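PDB 3EW7: Lmo0794 protein from Listeria monocytogenes, which is of uncharacterised function but has a Rossmann-type NAD(P)-binding fold related to short-chain dehydrogenases and may act as an NAD(P)-dependent oxidoreductase. Local coordinates for residues V27-R32 with K42-L47; R97-G102 with D196-P201; Y152-A157 with N205-V210. The protein carries 3 engineered substitutions. All blocks are in the same frame, centred on the assembly; numbering follows the deposited sequence.

Interaction 1: V27-R32 with K42-L47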
loop_
_atom_site.group_PDB
_atom_site.type_symbol
_atom_site.label_atom_id
_atom_site.label_comp_id
_atom_site.label_asym_id
_atom_site.label_seq_id
_atom_site.Cartn_x
_atom_site.Cartn_y
_atom_site.Cartn_z
ATOM N N VAL A 27 -7.234 5.847 10.337
ATOM C CA VAL A 27 -7.145 4.995 9.168
ATOM C C VAL A 27 -8.346 5.075 8.245
ATOM O O VAL A 27 -9.486 5.052 8.704
ATOM C CB VAL A 27 -6.977 3.521 9.603
ATOM C CG1 VAL A 27 -7.057 2.603 8.404
ATOM C CG2 VAL A 27 -5.660 3.337 10.321
ATOM N N THR A 28 -8.088 5.182 6.945
ATOM C CA THR A 28 -9.162 5.196 5.957
ATOM C C THR A 28 -8.989 3.959 5.090
ATOM O O THR A 28 -7.918 3.732 4.526
ATOM C CB THR A 28 -9.128 6.429 5.032
ATOM O OG1 THR A 28 -9.606 7.576 5.742
ATOM C CG2 THR A 28 -10.021 6.207 3.813
ATOM N N ALA A 29 -10.040 3.149 5.007
ATOM C CA ALA A 29 -10.002 1.947 4.193
ATOM C C ALA A 29 -10.498 2.321 2.799
ATOM O O ALA A 29 -11.623 2.794 2.637
ATOM C CB ALA A 29 -10.886 0.865 4.800
ATOM N N ILE A 30 -9.642 2.132 1.802
ATOM C CA ILE A 30 -9.983 2.436 0.424
ATOM C C ILE A 30 -10.186 1.092 -0.256
ATOM O O ILE A 30 -9.243 0.308 -0.408
ATOM C CB ILE A 30 -8.851 3.230 -0.233
ATOM C CG1 ILE A 30 -8.640 4.533 0.543
ATOM C CG2 ILE A 30 -9.181 3.521 -1.686
ATOM C CD1 ILE A 30 -7.449 5.337 0.094
ATOM N N VAL A 31 -11.431 0.830 -0.655
ATOM C CA VAL A 31 -11.802 -0.444 -1.263
ATOM C C VAL A 31 -12.872 -0.381 -2.351
ATOM O O VAL A 31 -13.578 0.621 -2.495
ATOM C CB VAL A 31 -12.306 -1.395 -0.187
ATOM C CG1 VAL A 31 -11.158 -1.770 0.743
ATOM C CG2 VAL A 31 -13.439 -0.722 0.592
ATOM N N ARG A 32 -12.990 -1.476 -3.103
ATOM C CA ARG A 32 -13.964 -1.584 -4.180
ATOM C C ARG A 32 -15.362 -1.813 -3.622
ATOM O O ARG A 32 -16.320 -1.195 -4.070
ATOM C CB ARG A 32 -13.584 -2.725 -5.124
ATOM C CG ARG A 32 -12.241 -2.530 -5.821
ATOM C CD ARG A 32 -12.091 -3.463 -7.016
ATOM N NE ARG A 32 -13.292 -3.420 -7.841
ATOM C CZ ARG A 32 -14.143 -4.431 -7.959
ATOM N NH1 ARG A 32 -13.912 -5.567 -7.318
ATOM N NH2 ARG A 32 -15.246 -4.292 -8.683
ATOM N N LYS A 42 -16.260 -0.798 11.935
ATOM C CA LYS A 42 -17.383 0.074 12.252
ATOM C C LYS A 42 -16.920 1.389 12.893
ATOM O O LYS A 42 -17.746 2.198 13.312
ATOM C CB LYS A 42 -18.352 -0.652 13.183
ATOM N N ASP A 43 -15.608 1.606 12.958
ATOM C CA ASP A 43 -15.078 2.820 13.568
ATOM C C ASP A 43 -14.122 3.598 12.675
ATOM O O ASP A 43 -13.890 4.785 12.900
ATOM C CB ASP A 43 -14.383 2.477 14.870
ATOM N N ILE A 44 -13.574 2.930 11.664
ATOM C CA ILE A 44 -12.620 3.558 10.755
ATOM C C ILE A 44 -13.272 4.157 9.507
ATOM O O ILE A 44 -14.299 3.675 9.039
ATOM C CB ILE A 44 -11.497 2.540 10.359
ATOM C CG1 ILE A 44 -11.498 2.262 8.855
ATOM C CG2 ILE A 44 -11.693 1.235 11.131
ATOM C CD1 ILE A 44 -12.594 1.334 8.388
ATOM N N ASN A 45 -12.667 5.219 8.981
ATOM C CA ASN A 45 -13.174 5.901 7.793
ATOM C C ASN A 45 -13.129 4.998 6.546
ATOM O O ASN A 45 -12.206 4.199 6.373
ATOM C CB ASN A 45 -12.351 7.161 7.544
ATOM C CG ASN A 45 -13.147 8.247 6.870
ATOM O OD1 ASN A 45 -13.996 7.974 6.024
ATOM N ND2 ASN A 45 -12.869 9.494 7.234
ATOM N N ILE A 46 -14.125 5.128 5.674
ATOM C CA ILE A 46 -14.191 4.309 4.464
ATOM C C ILE A 46 -14.449 5.097 3.184
ATOM O O ILE A 46 -15.393 5.875 3.102
ATOM C CB ILE A 46 -15.312 3.241 4.560
ATOM C CG1 ILE A 46 -14.928 2.146 5.546
ATOM C CG2 ILE A 46 -15.557 2.616 3.201
ATOM C CD1 ILE A 46 -16.017 1.102 5.735
ATOM N N LEU A 47 -13.604 4.888 2.183
ATOM C CA LEU A 47 -13.787 5.526 0.887
ATOM C C LEU A 47 -13.939 4.358 -0.070
ATOM O O LEU A 47 -12.976 3.641 -0.333
ATOM C CB LEU A 47 -12.564 6.346 0.482
ATOM C CG LEU A 47 -12.710 6.994 -0.897
ATOM C CD1 LEU A 47 -13.527 8.262 -0.779
ATOM C CD2 LEU A 47 -11.347 7.315 -1.462
#
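Strands 27-31 and 45-47 run parallel, 26° apart, with Thr28 beside Asn45, Ala29 beside Ile46 and Ile30 beside Leu47. Ala29 sits at the middle of the bonding: its N donates to Asn45 O at 2.8 Å, and its O receives Leu47 N at 2.9 Å, both bonds nearly straight. Val31 N continues the pattern by reaching Leu47 O at 3.2 Å, while at the other end Asn45 N makes only a weak, bent bond to Val27 O.

On one face Thr28 and Asn45 lie side by side and point the same way, and Thr28 OG1 comes within 3.3 Å of Asn45 CB. That contact is packing; the hydroxyl is hydrogen-bonded to Gln62 OE1. OG1 stands beside the backbone N (chi1 -76°), which leaves the threonine's CG2 anti to that N, near Asn45 O and 4.2 Å from Leu47 CB. Ile30 CG1 packs 4.3 Å from Leu47 CB. On the other face Ala29 CB meets Ile46 CG1, and Ile44 CD1 reaches in from just before the strand to 4.0 Å from Ala29 CB. Ile37 of helix 35-40 touches both Ala29 and Ile46.

Strand, helix, strand in that order, with the two strands adjacent and parallel, is the beta-alpha-beta crossover at one edge of the Rossmann sheet, as expected of an NAD(P)-binding domain.

Interaction 2: R97-G102 with D196-P201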
loop_
_atom_site.group_PDB
_atom_site.type_symbol
_atom_site.label_atom_id
_atom_site.label_comp_id
_atom_site.label_asym_id
_atom_site.label_seq_id
_atom_site.Cartn_x
_atom_site.Cartn_y
_atom_site.Cartn_z
ATOM N N ARG A 97 2.295 10.526 0.998
ATOM C CA ARG A 97 3.472 9.747 0.660
ATOM C C ARG A 97 2.869 8.477 0.071
ATOM O O ARG A 97 1.889 7.966 0.614
ATOM C CB ARG A 97 4.251 9.428 1.936
ATOM C CG ARG A 97 5.603 8.845 1.700
ATOM C CD ARG A 97 6.323 8.707 3.002
ATOM N NE ARG A 97 7.376 7.719 2.870
ATOM C CZ ARG A 97 7.874 7.061 3.901
ATOM N NH1 ARG A 97 7.402 7.308 5.119
ATOM N NH2 ARG A 97 8.817 6.145 3.711
ATOM N N LEU A 98 3.410 7.978 -1.040
ATOM C CA LEU A 98 2.836 6.757 -1.580
ATOM C C LEU A 98 3.734 5.605 -1.175
ATOM O O LEU A 98 4.873 5.521 -1.623
ATOM C CB LEU A 98 2.725 6.804 -3.102
ATOM C CG LEU A 98 2.063 5.553 -3.690
ATOM C CD1 LEU A 98 0.607 5.466 -3.245
ATOM C CD2 LEU A 98 2.158 5.583 -5.193
ATOM N N LEU A 99 3.221 4.737 -0.312
ATOM C CA LEU A 99 3.965 3.577 0.162
ATOM C C LEU A 99 3.448 2.348 -0.601
ATOM O O LEU A 99 2.297 1.940 -0.435
ATOM C CB LEU A 99 3.733 3.398 1.666
ATOM C CG LEU A 99 4.662 2.550 2.545
ATOM C CD1 LEU A 99 5.337 1.453 1.740
ATOM C CD2 LEU A 99 5.716 3.449 3.148
ATOM N N VAL A 100 4.296 1.765 -1.438
ATOM C CA VAL A 100 3.902 0.597 -2.220
ATOM C C VAL A 100 4.396 -0.686 -1.558
ATOM O O VAL A 100 5.586 -0.852 -1.315
ATOM C CB VAL A 100 4.468 0.688 -3.652
ATOM C CG1 VAL A 100 3.704 -0.230 -4.574
ATOM C CG2 VAL A 100 4.386 2.120 -4.145
ATOM N N VAL A 101 3.475 -1.604 -1.285
ATOM C CA VAL A 101 3.806 -2.861 -0.618
ATOM C C VAL A 101 3.934 -4.080 -1.537
ATOM O O VAL A 101 2.972 -4.445 -2.209
ATOM C CB VAL A 101 2.740 -3.175 0.439
ATOM C CG1 VAL A 101 3.108 -4.434 1.188
ATOM C CG2 VAL A 101 2.585 -1.996 1.387
ATOM N N GLY A 102 5.107 -4.713 -1.553
ATOM C CA GLY A 102 5.307 -5.897 -2.384
ATOM C C GLY A 102 5.396 -7.176 -1.559
ATOM O O GLY A 102 5.084 -7.150 -0.370
ATOM N N ASP A 196 6.597 1.298 10.816
ATOM C CA ASP A 196 7.794 1.909 11.378
ATOM C C ASP A 196 8.295 2.948 10.372
ATOM O O ASP A 196 8.570 4.097 10.729
ATOM C CB ASP A 196 8.898 0.868 11.617
ATOM C CG ASP A 196 8.734 0.136 12.934
ATOM O OD1 ASP A 196 8.087 0.707 13.843
ATOM O OD2 ASP A 196 9.254 -0.999 13.064
ATOM N N GLU A 197 8.391 2.507 9.117
ATOM C CA GLU A 197 8.842 3.322 8.015
ATOM C C GLU A 197 7.920 4.570 7.825
ATOM O O GLU A 197 8.399 5.619 7.384
ATOM C CB GLU A 197 8.889 2.493 6.722
ATOM C CG GLU A 197 9.383 3.267 5.529
ATOM C CD GLU A 197 10.693 3.976 5.815
ATOM O OE1 GLU A 197 11.460 3.500 6.687
ATOM O OE2 GLU A 197 10.964 5.001 5.158
ATOM N N ILE A 198 6.637 4.466 8.199
ATOM C CA ILE A 198 5.672 5.550 8.069
ATOM C C ILE A 198 5.878 6.614 9.168
ATOM O O ILE A 198 5.798 7.843 8.921
ATOM C CB ILE A 198 4.261 4.998 8.164
ATOM C CG1 ILE A 198 3.892 4.239 6.897
ATOM C CG2 ILE A 198 3.284 6.101 8.427
ATOM C CD1 ILE A 198 2.504 3.648 6.879
ATOM N N GLU A 199 6.164 6.145 10.378
ATOM C CA GLU A 199 6.397 7.011 11.538
ATOM C C GLU A 199 7.837 7.587 11.597
ATOM O O GLU A 199 8.081 8.730 12.025
ATOM C CB GLU A 199 6.082 6.181 12.798
ATOM C CG GLU A 199 4.632 5.633 12.932
ATOM C CD GLU A 199 4.344 4.937 14.281
ATOM O OE1 GLU A 199 5.187 4.173 14.793
ATOM O OE2 GLU A 199 3.242 5.116 14.828
ATOM N N ARG A 200 8.785 6.783 11.140
ATOM C CA ARG A 200 10.172 7.200 11.131
ATOM C C ARG A 200 10.844 6.867 9.811
ATOM O O ARG A 200 11.672 5.960 9.716
ATOM C CB ARG A 200 10.913 6.558 12.302
ATOM C CG ARG A 200 10.538 7.117 13.678
ATOM C CD ARG A 200 10.783 6.108 14.801
ATOM N NE ARG A 200 9.524 5.760 15.460
ATOM C CZ ARG A 200 8.817 4.657 15.219
ATOM N NH1 ARG A 200 9.239 3.762 14.333
ATOM N NH2 ARG A 200 7.677 4.455 15.867
ATOM N N PRO A 201 10.520 7.676 8.760
ATOM C CA PRO A 201 11.054 7.526 7.405
ATOM C C PRO A 201 12.561 7.313 7.325
ATOM O O PRO A 201 13.346 8.072 7.897
ATOM C CB PRO A 201 10.642 8.826 6.734
ATOM C CG PRO A 201 9.382 9.174 7.428
ATOM C CD PRO A 201 9.719 8.908 8.860
#
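Arg97 reaches from its strand to the last turn of helix 187-199, where Glu197 receives its guanidinium. Starting at CB, the chain heads toward the helix with CG anti to the backbone N (chi1 -170°) and stays extended from CG to NE, a nearly straight arm; the side chain also touches Val64, Ser149 and Leu204. NE is hydrogen-bonded outside the two segments, and the two terminal nitrogens meet the helix. NH1 donates to the backbone carbonyl Glu197 O at 3.0 Å along an almost straight bond; the oxygen lies in the guanidinium plane, although the nitrogen sits above the plane of that carbonyl. NH1 also passes 3.6 Å from Pro201 CG. NH2 makes a salt bridge of 2.8 Å with Glu197 OE2, which offers its anti lone pair; the bond is bent. NH2 has a further hydrogen bond with Thr151 OG1. The guanidinium and carboxylate planes stand 81° apart, which rules out a flat two-oxygen pairing: one nitrogen takes the backbone, the other the side chain. Leu99 CD2 lies over one guanidinium face, off-centre, and packs 4.2 Å from Ile198 CG1.

Glu197 OE2 also accepts the backbone N-H groups of Asn202 and His203, just after the helix. Arginine and glutamate would be expected to balance each other's charge in this buried setting, and the ion pair ties strand 97-101 to both the helix end and the chain leaving it.

Interaction 3: Y152-A157 with N205-V210. Engineered in segment 205-210: His207 (natural residue Arg).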
loop_
_atom_site.group_PDB
_atom_site.type_symbol
_atom_site.label_atom_id
_atom_site.label_comp_id
_atom_site.label_asym_id
_atom_site.label_seq_id
_atom_site.Cartn_x
_atom_site.Cartn_y
_atom_site.Cartn_z
ATOM N N TYR A 152 8.870 2.035 -1.901
ATOM C CA TYR A 152 8.468 0.680 -2.230
ATOM C C TYR A 152 9.073 -0.226 -1.163
ATOM O O TYR A 152 10.288 -0.225 -0.953
ATOM C CB TYR A 152 8.987 0.277 -3.605
ATOM C CG TYR A 152 8.244 -0.897 -4.210
ATOM C CD1 TYR A 152 7.233 -0.694 -5.149
ATOM C CD2 TYR A 152 8.524 -2.211 -3.812
ATOM C CE1 TYR A 152 6.522 -1.760 -5.672
ATOM C CE2 TYR A 152 7.814 -3.287 -4.328
ATOM C CZ TYR A 152 6.813 -3.055 -5.258
ATOM O OH TYR A 152 6.098 -4.108 -5.772
ATOM N N ILE A 153 8.220 -0.992 -0.487
ATOM C CA ILE A 153 8.683 -1.890 0.567
ATOM C C ILE A 153 8.514 -3.381 0.248
ATOM O O ILE A 153 7.452 -3.822 -0.207
ATOM C CB ILE A 153 7.974 -1.570 1.913
ATOM C CG1 ILE A 153 8.587 -2.405 3.035
ATOM C CG2 ILE A 153 6.480 -1.834 1.803
ATOM C CD1 ILE A 153 8.029 -2.073 4.399
ATOM N N SER A 154 9.586 -4.135 0.481
ATOM C CA SER A 154 9.612 -5.576 0.260
ATOM C C SER A 154 9.884 -6.276 1.584
ATOM O O SER A 154 10.607 -5.761 2.436
ATOM C CB SER A 154 10.704 -5.953 -0.744
ATOM O OG SER A 154 10.364 -5.530 -2.052
ATOM N N PRO A 155 9.297 -7.464 1.774
ATOM C CA PRO A 155 9.474 -8.242 2.999
ATOM C C PRO A 155 10.811 -8.957 3.012
ATOM O O PRO A 155 11.408 -9.213 1.964
ATOM C CB PRO A 155 8.313 -9.212 2.944
ATOM C CG PRO A 155 8.243 -9.513 1.494
ATOM C CD PRO A 155 8.359 -8.144 0.864
ATOM N N SER A 156 11.271 -9.299 4.206
ATOM C CA SER A 156 12.540 -9.989 4.349
ATOM C C SER A 156 12.568 -11.440 3.826
ATOM O O SER A 156 13.424 -11.776 3.001
ATOM C CB SER A 156 12.999 -9.948 5.817
ATOM O OG SER A 156 11.941 -10.253 6.714
ATOM N N ALA A 157 11.626 -12.282 4.256
ATOM C CA ALA A 157 11.669 -13.691 3.861
ATOM C C ALA A 157 10.515 -14.363 3.092
ATOM O O ALA A 157 10.635 -14.617 1.897
ATOM C CB ALA A 157 11.999 -14.531 5.089
ATOM N N ASN A 205 11.496 7.987 -1.038
ATOM C CA ASN A 205 11.787 7.914 -2.456
ATOM C C ASN A 205 12.755 6.850 -2.937
ATOM O O ASN A 205 13.569 7.097 -3.825
ATOM C CB ASN A 205 12.227 9.279 -2.960
ATOM C CG ASN A 205 11.053 10.146 -3.316
ATOM O OD1 ASN A 205 10.998 10.714 -4.400
ATOM N ND2 ASN A 205 10.089 10.237 -2.408
ATOM N N GLU A 206 12.655 5.658 -2.359
ATOM C CA GLU A 206 13.487 4.535 -2.769
ATOM C C GLU A 206 12.827 3.213 -2.386
ATOM O O GLU A 206 11.890 3.174 -1.582
ATOM C CB GLU A 206 14.887 4.623 -2.150
ATOM C CG GLU A 206 14.944 4.579 -0.629
ATOM C CD GLU A 206 16.379 4.585 -0.098
ATOM O OE1 GLU A 206 17.201 5.369 -0.618
ATOM O OE2 GLU A 206 16.687 3.814 0.847
ATOM N N HIS A 207 13.302 2.138 -3.005
ATOM C CA HIS A 207 12.797 0.804 -2.730
ATOM C C HIS A 207 13.708 0.239 -1.657
ATOM O O HIS A 207 14.873 0.621 -1.580
ATOM C CB HIS A 207 12.890 -0.065 -3.982
ATOM C CG HIS A 207 12.687 -1.524 -3.721
ATOM N ND1 HIS A 207 13.399 -2.504 -4.376
ATOM C CD2 HIS A 207 11.867 -2.173 -2.858
ATOM C CE1 HIS A 207 13.032 -3.691 -3.928
ATOM N NE2 HIS A 207 12.103 -3.517 -3.004
ATOM N N PHE A 208 13.185 -0.643 -0.816
ATOM C CA PHE A 208 14.003 -1.268 0.214
ATOM C C PHE A 208 13.325 -2.511 0.769
ATOM O O PHE A 208 12.098 -2.592 0.841
ATOM C CB PHE A 208 14.323 -0.272 1.341
ATOM C CG PHE A 208 13.288 -0.213 2.412
ATOM C CD1 PHE A 208 13.515 -0.819 3.643
ATOM C CD2 PHE A 208 12.093 0.458 2.198
ATOM C CE1 PHE A 208 12.562 -0.756 4.656
ATOM C CE2 PHE A 208 11.131 0.530 3.198
ATOM C CZ PHE A 208 11.367 -0.079 4.433
ATOM N N THR A 209 14.145 -3.485 1.144
ATOM C CA THR A 209 13.661 -4.745 1.676
ATOM C C THR A 209 13.837 -4.706 3.181
ATOM O O THR A 209 14.831 -4.189 3.668
ATOM C CB THR A 209 14.478 -5.937 1.124
ATOM O OG1 THR A 209 14.625 -5.812 -0.297
ATOM C CG2 THR A 209 13.779 -7.236 1.427
ATOM N N VAL A 210 12.874 -5.246 3.919
ATOM C CA VAL A 210 12.980 -5.259 5.374
ATOM C C VAL A 210 14.214 -6.062 5.794
ATOM O O VAL A 210 14.610 -7.005 5.108
ATOM C CB VAL A 210 11.722 -5.849 6.002
ATOM C CG1 VAL A 210 11.811 -5.771 7.507
ATOM C CG2 VAL A 210 10.507 -5.081 5.503
#
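Phe208 N makes a hydrogen bond of 2.9 Å to Tyr152 O, nearly along the C=O axis, and His207 CA adds a C-H...O contact to the same oxygen. This is the far edge of the parallel Rossmann sheet, where the short last strand, 207-209, lies against strand 150-154 at 17°. The backbone bonding continues both ways: Tyr152 N donates to Glu206 O, Ser154 N to Phe208 O, and Val210 N to Ser154 O at 2.8 Å.

One face carries Tyr152, Ser154, His207 and Thr209. His207 is an engineered residue, an arginine in the natural protein. In the model its NE2 is hydrogen-bonded to Ser154 OG at 2.8 Å, with the hydroxyl at the edge of the imidazole and near its plane. Tyr152 presents its ring edge to the imidazole face in an offset edge-to-face pair, centroids 5.3 Å apart and planes at 87°. The phenol hydroxyl of Tyr152 bonds to Gln137 OE1 of helix 131-142, which covers this side.

On the opposite face Ile153 and Phe208 pack together. Phe208 CG sits between its backbone N and carbonyl carbon (chi1 87°), and the ring lies beside Ile153, pointing the same way, with CZ 3.9 Å from Ile153 CG1. Its ring also stacks with His203. Tyr190 of helix 187-199 touches both Ile153 and Val210 on this side. Ile153 CD1 also reaches Val210, just past the end of strand 207-209, meeting its CG2 at 4.1 Å.

All three contacts belong to one parallel sheet. Interaction 1 and interaction 3 form its two edges on opposite sides of the chain's centre, with their centres about 25 Å apart. Interaction 2 fixes a helix to an inner strand, its centre about 19 Å from that of interaction 1 and about 9 Å from that of interaction 3. The latter two touch: Val100 O and Ile153 N, and Gly102 N and Ile153 O, are probable hydrogen bonds of 2.8 Å each. Along the chain they interlock, because helix 187-199 of interaction 2 follows strand 150-154 and leads into strand 207-209. No cofactor is modelled, so the active site cannot be placed from these contacts.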